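Local coordinates for endo-beta-1,2-glucanase (Talaromyces funiculosus, PDB 6IMV), which hydrolyses the internal linkages of beta-1,2-glucans as an endo-acting glycoside hydrolase, here holding glucose units of sophorose in its pocket, at residues N55-D60 against L124-R129; P76-S81 against P142-S147; W155-R160 against C218-I223. All blocks are in the same frame, centred on the assembly; numbering follows the deposited sequence.

Contact 1. Residues N55-D60 against L124-R129; sequences NGMSYD and LQTYLR. With BGC (beta-D-glucopyranose), chain I.
The backbones of N55-D60 and L124-R129 come nearest where N55 and T126 face each other, their CA atoms 5.9 Å apart, as the turn leading into strand 57-64 meets the side of helix 112-133. T126 makes the one polar bond between them: its OG1 donates to N55 O at 2.6 Å, in the carbonyl plane and on a lone pair. OG1 sits beside the backbone N of T126 (chi1 -54°), which leaves the CG2 methyl to pack against M57 CG at 3.6 Å. A threonine suits this place because one branch bonds and the other packs. R129 NH2 adds a weak bond to the same OG1, while its NE makes a salt bridge to D150. N55 OD1 accepts from M57 N at 2.9 Å, closing an Asx turn, and G56 and M57 together facing N52 form a G1 beta bulge. Glycine fits the first bulge position, where phi is positive (75°). The M57 chain, bent at chi2 and chi3, brings SD to the edge of the Y127 ring, 3.6 Å from CE1, a Met-aromatic contact in the ring plane; the phenol oxygen of Y127 bonds to E83. Farther along the strand, D60 grips the glucose of chain I with both carboxylate oxygens: O6 of the sugar donates to OD1 at 2.7 Å and O4 to OD2 at 2.6 Å, with H75 also bonded to OD2.

Contact 2. Residues P76-S81 against P142-S147; sequences PFSAAS and PWFTSS. With BGC (beta-D-glucopyranose), chain D; BGC (beta-D-glucopyranose), chain I.
An antiparallel strand pair at the sugar-binding pocket joins F77-S78 to F144-T145. S78 and F144 form the hydrogen-bonded pair, S78 N giving to F144 O at 2.9 Å and F144 N to S78 O at 3.0 Å; S146 N continues the pairing to P76 O. A79, at the N-cap of helix 80-94, lays its small methyl over the face of the five-membered ring of W143, CB 3.7 Å from the centroid and 16° off the ring normal, a CH-pi contact. F77 lies alongside W143, its CD1 near the indole edge, and turns its own edge to O3 of the chain I glucose. The indole N-H of W143 runs almost straight (176°) to O4 of the chain D glucose, NE1 to O4 2.9 Å. A leucine in place of W143 would probably leave that O4 without its indole donor and the A79 methyl without its flat platform. F144 CG stands between its backbone N and carbonyl carbon (chi1 52°), folding the ring back so that one face covers the S78-A79 peptide. Strand 57-64 flanks the pair, with M57 against F144, strand 152-153 continues the sheet beyond T145, and helix 163-182 packs against A80.

Contact 3. Residues W155-R160 against C218-I223; sequences WDWNNR and CAVTDI. With BGC (beta-D-glucopyranose), chain D.
R160 and D222 form an antiparallel non-hydrogen-bonded pair, their CA atoms 4.7 Å apart. The tight part lies beside them, where I223 N donates to N159 O at 2.9 Å and N159 CB comes within 3.2 Å of I223 O. That bond is nearly straight at hydrogen (175°), although the donor stands above the carbonyl plane. N159 takes the positive-phi place of a type II turn from W157 to R160, one that asparagine tolerates well. V220 is a looser, apolar cover next to the sugar: CG2 meets W157 CH2 at 4.0 Å and also C6 of the chain D glucose, while CG1 lies against both W157 CZ3 and R160 NH2. The branched valine thus fills the angle between ring, guanidinium and sugar. R160 folds back through a bend at chi3 (70°), letting NH1 donate to D156 O at 2.9 Å. W157 carries that NH1 over one face and meets glucose O6 at its edge. The D222 side is loose as well. R160 NE stays 4.2 Å from D222 OD1, too far for a salt bridge, and pairs instead with E240; a water donates to N159 O and, weakly, to D222 OD1. Strand 220-223 runs between strands 160-162 and 237-239 as the middle of a three-stranded antiparallel sheet, and the disulfide from C218 to C239 ties its start to the outer strand 237-239.

How the contacts relate
Following the chain from the N terminus, strand 57-64 leads into strand 71-78, its neighbour in the sheet, before helices 80-94, 98-104 and 112-133. Contact 1 closes its loop when helix 112-133 returns to N55-D60; contact 2 opens within that loop and closes after it, at P142-S147, so the two cross. They touch through S58 OG and S78 OG and through D60 N and F77 O, and share the chain I glucose. Contact 3 follows in series, bringing strand 220-223 back to the loop before strand 160-162. It meets contact 2 where W157 packs on W143, and both touch the chain D glucose. Contact 2 thus stands between contacts 1 and 3, touching both, and connects the larger sheet with the three-stranded one.

Contact 1. Residues N55-D60 against L124-R129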
# COMPACT_ATOMS: atom_id res chain seq x y z
N ASN A 55 22.01 1.72 -2.89
CA ASN A 55 21.32 2.44 -3.98
C ASN A 55 20.00 3.06 -3.50
O ASN A 55 19.32 3.73 -4.28
CB ASN A 55 21.13 1.53 -5.20
CG ASN A 55 20.25 0.33 -4.93
OD1 ASN A 55 19.54 0.29 -3.92
ND2 ASN A 55 20.27 -0.63 -5.83
N GLY A 56 19.64 2.85 -2.24
CA GLY A 56 18.46 3.46 -1.63
C GLY A 56 17.15 2.82 -2.08
O GLY A 56 16.09 3.38 -1.85
N MET A 57 17.22 1.65 -2.72
CA MET A 57 16.06 1.02 -3.34
C MET A 57 15.46 -0.03 -2.41
O MET A 57 16.19 -0.75 -1.73
CB MET A 57 16.44 0.35 -4.67
CG MET A 57 16.95 1.33 -5.72
SD MET A 57 15.72 2.59 -6.17
CE MET A 57 14.33 1.59 -6.68
N SER A 58 14.12 -0.14 -2.42
CA SER A 58 13.40 -1.16 -1.67
C SER A 58 13.71 -2.54 -2.28
O SER A 58 13.97 -2.66 -3.47
CB SER A 58 11.91 -0.92 -1.63
OG SER A 58 11.32 -1.04 -2.91
N TYR A 59 13.71 -3.55 -1.40
CA TYR A 59 13.43 -4.93 -1.75
C TYR A 59 11.97 -5.22 -1.38
O TYR A 59 11.50 -4.67 -0.39
CB TYR A 59 14.31 -5.90 -0.95
CG TYR A 59 15.79 -5.78 -1.20
CD1 TYR A 59 16.33 -6.00 -2.45
CD2 TYR A 59 16.65 -5.43 -0.16
CE1 TYR A 59 17.69 -5.89 -2.67
CE2 TYR A 59 18.02 -5.32 -0.37
CZ TYR A 59 18.53 -5.55 -1.63
OH TYR A 59 19.87 -5.45 -1.84
N ASP A 60 11.31 -6.13 -2.11
CA ASP A 60 9.97 -6.56 -1.75
C ASP A 60 9.93 -6.95 -0.27
O ASP A 60 8.96 -6.64 0.44
CB ASP A 60 9.51 -7.75 -2.61
CG ASP A 60 8.14 -8.28 -2.22
OD1 ASP A 60 7.21 -7.47 -2.12
OD2 ASP A 60 8.03 -9.51 -2.02
N LEU A 124 17.08 8.71 -5.50
CA LEU A 124 16.87 9.52 -6.70
C LEU A 124 18.00 9.27 -7.70
O LEU A 124 17.76 9.14 -8.89
CB LEU A 124 16.79 11.01 -6.34
CG LEU A 124 16.55 11.94 -7.53
CD1 LEU A 124 15.33 11.51 -8.34
CD2 LEU A 124 16.40 13.37 -7.09
N GLN A 125 19.25 9.23 -7.20
CA GLN A 125 20.42 8.97 -8.04
C GLN A 125 20.19 7.66 -8.83
O GLN A 125 20.40 7.62 -10.04
CB GLN A 125 21.70 8.93 -7.21
CG GLN A 125 22.08 10.28 -6.63
CD GLN A 125 23.34 10.24 -5.79
OE1 GLN A 125 24.36 9.69 -6.18
NE2 GLN A 125 23.27 10.86 -4.62
N THR A 126 19.70 6.62 -8.14
CA THR A 126 19.45 5.31 -8.74
C THR A 126 18.34 5.39 -9.79
O THR A 126 18.47 4.80 -10.88
CB THR A 126 19.13 4.28 -7.66
OG1 THR A 126 20.19 4.31 -6.69
CG2 THR A 126 18.95 2.89 -8.23
N TYR A 127 17.24 6.09 -9.46
CA TYR A 127 16.13 6.33 -10.39
C TYR A 127 16.67 6.94 -11.70
O TYR A 127 16.25 6.55 -12.78
CB TYR A 127 15.08 7.27 -9.80
CG TYR A 127 14.03 6.67 -8.90
CD1 TYR A 127 14.32 5.66 -7.99
CD2 TYR A 127 12.74 7.18 -8.89
CE1 TYR A 127 13.34 5.14 -7.14
CE2 TYR A 127 11.76 6.69 -8.05
CZ TYR A 127 12.06 5.67 -7.17
OH TYR A 127 11.08 5.19 -6.35
N LEU A 128 17.59 7.91 -11.57
CA LEU A 128 18.08 8.68 -12.71
C LEU A 128 19.04 7.84 -13.57
O LEU A 128 19.00 7.94 -14.79
CB LEU A 128 18.75 9.97 -12.21
CG LEU A 128 17.83 11.02 -11.57
CD1 LEU A 128 18.55 12.34 -11.35
CD2 LEU A 128 16.57 11.27 -12.40
N ARG A 129 19.87 7.00 -12.94
CA ARG A 129 20.74 6.04 -13.66
C ARG A 129 19.87 5.04 -14.44
O ARG A 129 20.19 4.67 -15.57
CB ARG A 129 21.67 5.29 -12.71
CG ARG A 129 22.76 6.14 -12.07
CD ARG A 129 23.86 5.29 -11.42
NE ARG A 129 23.37 4.30 -10.46
CZ ARG A 129 23.07 4.56 -9.18
NH1 ARG A 129 23.19 5.78 -8.69
NH2 ARG A 129 22.66 3.58 -8.39
C2 BGC I . 4.55 -11.06 -5.83
C3 BGC I . 5.27 -11.44 -4.52
C4 BGC I . 5.30 -10.27 -3.52
C5 BGC I . 3.91 -9.65 -3.40
C6 BGC I . 3.87 -8.43 -2.47
C1 BGC I . 3.21 -10.41 -5.53
O1 BGC I . 2.50 -10.00 -6.70
O2 BGC I . 4.30 -12.24 -6.58
O3 BGC I . 6.60 -11.89 -4.79
O4 BGC I . 5.78 -10.70 -2.23
O5 BGC I . 3.42 -9.28 -4.69
O6 BGC I . 4.67 -7.39 -3.04

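Contact 2. Residues P76-S81 against P142-S147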
# COMPACT_ATOMS: atom_id res chain seq x y z
N PRO A 76 15.14 -10.12 -4.08
CA PRO A 76 16.01 -9.12 -4.70
C PRO A 76 15.30 -8.18 -5.68
O PRO A 76 15.93 -7.41 -6.38
CB PRO A 76 17.01 -10.01 -5.46
CG PRO A 76 16.15 -11.18 -5.94
CD PRO A 76 15.18 -11.41 -4.80
N PHE A 77 13.97 -8.30 -5.75
CA PHE A 77 13.14 -7.53 -6.68
C PHE A 77 12.19 -6.65 -5.87
O PHE A 77 11.98 -6.88 -4.68
CB PHE A 77 12.35 -8.47 -7.59
CG PHE A 77 11.49 -9.45 -6.85
CD1 PHE A 77 10.23 -9.09 -6.41
CD2 PHE A 77 11.96 -10.71 -6.54
CE1 PHE A 77 9.44 -9.98 -5.71
CE2 PHE A 77 11.17 -11.61 -5.84
CZ PHE A 77 9.91 -11.24 -5.42
N SER A 78 11.64 -5.63 -6.53
CA SER A 78 10.63 -4.76 -5.94
C SER A 78 9.89 -4.05 -7.09
O SER A 78 10.00 -4.45 -8.24
CB SER A 78 11.23 -3.79 -4.93
OG SER A 78 10.23 -3.17 -4.13
N ALA A 79 9.10 -3.04 -6.74
CA ALA A 79 8.27 -2.33 -7.69
C ALA A 79 7.88 -0.97 -7.10
O ALA A 79 8.11 -0.73 -5.91
CB ALA A 79 7.05 -3.16 -8.02
N ALA A 80 7.29 -0.11 -7.94
CA ALA A 80 6.95 1.26 -7.58
C ALA A 80 5.91 1.29 -6.44
O ALA A 80 5.84 2.25 -5.69
CB ALA A 80 6.48 2.01 -8.80
N SER A 81 5.15 0.20 -6.31
CA SER A 81 4.15 0.03 -5.25
C SER A 81 4.82 -0.04 -3.86
O SER A 81 4.34 0.58 -2.90
CB SER A 81 3.32 -1.20 -5.53
OG SER A 81 4.15 -2.27 -5.98
N PRO A 142 9.34 -0.33 -13.96
CA PRO A 142 8.76 -1.67 -14.04
C PRO A 142 9.00 -2.36 -12.69
O PRO A 142 9.53 -1.74 -11.79
CB PRO A 142 9.60 -2.31 -15.14
CG PRO A 142 10.97 -1.75 -14.89
CD PRO A 142 10.71 -0.31 -14.48
N TRP A 143 8.62 -3.63 -12.56
CA TRP A 143 9.22 -4.48 -11.52
C TRP A 143 10.71 -4.60 -11.82
O TRP A 143 11.10 -4.79 -12.98
CB TRP A 143 8.54 -5.85 -11.47
CG TRP A 143 7.18 -5.83 -10.86
CD1 TRP A 143 6.04 -5.32 -11.41
CD2 TRP A 143 6.80 -6.36 -9.57
NE1 TRP A 143 4.98 -5.49 -10.55
CE2 TRP A 143 5.42 -6.12 -9.42
CE3 TRP A 143 7.49 -7.01 -8.54
CZ2 TRP A 143 4.72 -6.49 -8.27
CZ3 TRP A 143 6.80 -7.38 -7.41
CH2 TRP A 143 5.43 -7.12 -7.28
N PHE A 144 11.54 -4.43 -10.80
CA PHE A 144 12.98 -4.27 -10.96
C PHE A 144 13.74 -5.14 -9.96
O PHE A 144 13.22 -5.49 -8.90
CB PHE A 144 13.40 -2.80 -10.80
CG PHE A 144 12.91 -2.14 -9.54
CD1 PHE A 144 13.55 -2.34 -8.32
CD2 PHE A 144 11.81 -1.29 -9.56
CE1 PHE A 144 13.09 -1.73 -7.17
CE2 PHE A 144 11.36 -0.67 -8.41
CZ PHE A 144 12.01 -0.88 -7.21
N THR A 145 14.99 -5.44 -10.31
CA THR A 145 15.96 -6.09 -9.46
C THR A 145 16.81 -5.00 -8.81
O THR A 145 17.39 -4.19 -9.51
CB THR A 145 16.82 -7.07 -10.28
OG1 THR A 145 15.96 -8.04 -10.87
CG2 THR A 145 17.89 -7.75 -9.45
N SER A 146 16.85 -4.98 -7.48
CA SER A 146 17.49 -3.89 -6.72
C SER A 146 18.72 -4.38 -5.94
O SER A 146 19.31 -3.60 -5.18
CB SER A 146 16.48 -3.22 -5.82
OG SER A 146 15.69 -4.19 -5.14
N SER A 147 19.14 -5.63 -6.16
CA SER A 147 20.22 -6.27 -5.38
C SER A 147 21.61 -5.80 -5.84
O SER A 147 22.56 -5.93 -5.09
CB SER A 147 20.11 -7.78 -5.40
OG SER A 147 19.76 -8.24 -6.70
C2 BGC D . -0.56 -5.48 -8.90
C3 BGC D . 0.70 -4.75 -9.36
C4 BGC D . 1.14 -5.30 -10.72
C5 BGC D . -0.02 -5.16 -11.70
C6 BGC D . 0.24 -5.68 -13.09
C1 BGC D . -1.63 -5.38 -9.97
O2 BGC D . -1.09 -4.85 -7.74
O3 BGC D . 1.76 -4.91 -8.43
O4 BGC D . 2.26 -4.55 -11.18
O5 BGC D . -1.15 -5.87 -11.21
O6 BGC D . 0.57 -7.05 -13.02
C2 BGC I . 4.55 -11.06 -5.83
C3 BGC I . 5.27 -11.44 -4.52
C4 BGC I . 5.30 -10.27 -3.52
C5 BGC I . 3.91 -9.65 -3.40
C6 BGC I . 3.87 -8.43 -2.47
C1 BGC I . 3.21 -10.41 -5.53
O1 BGC I . 2.50 -10.00 -6.70
O2 BGC I . 4.30 -12.24 -6.58
O3 BGC I . 6.60 -11.89 -4.79
O4 BGC I . 5.78 -10.70 -2.23
O5 BGC I . 3.42 -9.28 -4.69
O6 BGC I . 4.67 -7.39 -3.04

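Contact 3. Residues W155-R160 against C218-I223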
# COMPACT_ATOMS: atom_id res chain seq x y z
N TRP A 155 13.25 -10.14 -15.27
CA TRP A 155 13.16 -10.79 -16.58
C TRP A 155 11.78 -10.57 -17.20
O TRP A 155 11.68 -10.10 -18.33
CB TRP A 155 13.43 -12.29 -16.47
CG TRP A 155 13.10 -13.02 -17.73
CD1 TRP A 155 12.05 -13.87 -17.95
CD2 TRP A 155 13.81 -12.93 -18.98
NE1 TRP A 155 12.08 -14.33 -19.23
CE2 TRP A 155 13.14 -13.77 -19.89
CE3 TRP A 155 14.94 -12.22 -19.41
CZ2 TRP A 155 13.58 -13.93 -21.20
CZ3 TRP A 155 15.37 -12.37 -20.71
CH2 TRP A 155 14.70 -13.23 -21.59
N ASP A 156 10.74 -10.90 -16.43
CA ASP A 156 9.35 -10.83 -16.88
C ASP A 156 8.94 -9.40 -17.25
O ASP A 156 7.95 -9.22 -17.94
CB ASP A 156 8.38 -11.36 -15.82
CG ASP A 156 8.00 -12.82 -15.98
OD1 ASP A 156 8.32 -13.40 -17.03
OD2 ASP A 156 7.39 -13.36 -15.04
N TRP A 157 9.66 -8.38 -16.75
CA TRP A 157 9.20 -7.01 -16.88
C TRP A 157 10.10 -6.18 -17.81
O TRP A 157 9.90 -4.98 -17.93
CB TRP A 157 9.02 -6.39 -15.50
CG TRP A 157 7.76 -6.90 -14.86
CD1 TRP A 157 7.62 -8.04 -14.13
CD2 TRP A 157 6.45 -6.33 -14.98
NE1 TRP A 157 6.31 -8.21 -13.75
CE2 TRP A 157 5.57 -7.17 -14.26
CE3 TRP A 157 5.92 -5.20 -15.62
CZ2 TRP A 157 4.20 -6.91 -14.16
CZ3 TRP A 157 4.58 -4.93 -15.51
CH2 TRP A 157 3.73 -5.78 -14.79
N ASN A 158 11.01 -6.83 -18.54
CA ASN A 158 11.64 -6.18 -19.69
C ASN A 158 10.53 -5.69 -20.62
O ASN A 158 9.62 -6.42 -20.91
CB ASN A 158 12.61 -7.10 -20.42
CG ASN A 158 13.86 -7.36 -19.62
OD1 ASN A 158 14.65 -6.44 -19.39
ND2 ASN A 158 14.02 -8.58 -19.13
N ASN A 159 10.61 -4.41 -21.02
CA ASN A 159 9.71 -3.83 -22.02
C ASN A 159 8.23 -3.86 -21.58
O ASN A 159 7.33 -3.85 -22.42
CB ASN A 159 9.89 -4.53 -23.37
CG ASN A 159 11.30 -4.37 -23.89
OD1 ASN A 159 11.86 -3.28 -23.84
ND2 ASN A 159 11.88 -5.47 -24.33
N ARG A 160 7.98 -3.86 -20.27
CA ARG A 160 6.62 -3.87 -19.74
C ARG A 160 6.59 -2.94 -18.53
O ARG A 160 7.53 -3.01 -17.71
CB ARG A 160 6.19 -5.28 -19.30
CG ARG A 160 6.09 -6.30 -20.43
CD ARG A 160 5.87 -7.71 -19.91
NE ARG A 160 4.53 -7.88 -19.36
CZ ARG A 160 4.23 -8.18 -18.10
NH1 ARG A 160 5.19 -8.51 -17.25
NH2 ARG A 160 2.98 -8.15 -17.70
N CYS A 218 -3.88 1.80 -20.16
CA CYS A 218 -3.28 0.47 -20.04
C CYS A 218 -2.99 0.14 -18.57
O CYS A 218 -2.40 0.95 -17.86
CB CYS A 218 -1.96 0.32 -20.79
SG CYS A 218 -1.96 1.00 -22.47
N ALA A 219 -3.38 -1.06 -18.13
CA ALA A 219 -2.91 -1.62 -16.87
C ALA A 219 -1.41 -1.91 -16.98
O ALA A 219 -0.62 -1.59 -16.06
CB ALA A 219 -3.71 -2.85 -16.51
N VAL A 220 -1.02 -2.51 -18.11
CA VAL A 220 0.38 -2.75 -18.43
C VAL A 220 0.63 -2.28 -19.87
O VAL A 220 -0.10 -2.66 -20.77
CB VAL A 220 0.76 -4.23 -18.27
CG1 VAL A 220 2.20 -4.50 -18.67
CG2 VAL A 220 0.50 -4.72 -16.85
N THR A 221 1.64 -1.43 -20.04
CA THR A 221 2.07 -0.99 -21.36
C THR A 221 3.27 -1.83 -21.81
O THR A 221 4.23 -2.00 -21.06
CB THR A 221 2.38 0.51 -21.37
OG1 THR A 221 1.15 1.21 -21.24
CG2 THR A 221 3.09 0.95 -22.64
N ASP A 222 3.16 -2.35 -23.03
CA ASP A 222 4.24 -3.03 -23.73
C ASP A 222 5.01 -1.99 -24.54
O ASP A 222 4.42 -1.20 -25.30
CB ASP A 222 3.68 -4.14 -24.63
CG ASP A 222 3.06 -5.27 -23.83
OD1 ASP A 222 3.49 -5.50 -22.68
OD2 ASP A 222 2.13 -5.90 -24.35
N ILE A 223 6.33 -1.98 -24.33
CA ILE A 223 7.28 -1.05 -24.93
C ILE A 223 8.03 -1.82 -26.03
O ILE A 223 8.49 -2.91 -25.78
CB ILE A 223 8.25 -0.52 -23.85
CG1 ILE A 223 7.51 0.01 -22.62
CG2 ILE A 223 9.19 0.52 -24.44
CD1 ILE A 223 8.42 0.34 -21.47
C2 BGC D . -0.56 -5.48 -8.90
C3 BGC D . 0.70 -4.75 -9.36
C4 BGC D . 1.14 -5.30 -10.72
C5 BGC D . -0.02 -5.16 -11.70
C6 BGC D . 0.24 -5.68 -13.09
C1 BGC D . -1.63 -5.38 -9.97
O2 BGC D . -1.09 -4.85 -7.74
O3 BGC D . 1.76 -4.91 -8.43
O4 BGC D . 2.26 -4.55 -11.18
O5 BGC D . -1.15 -5.87 -11.21
O6 BGC D . 0.57 -7.05 -13.02
O HOH W 1 6.64 -5.94 -23.89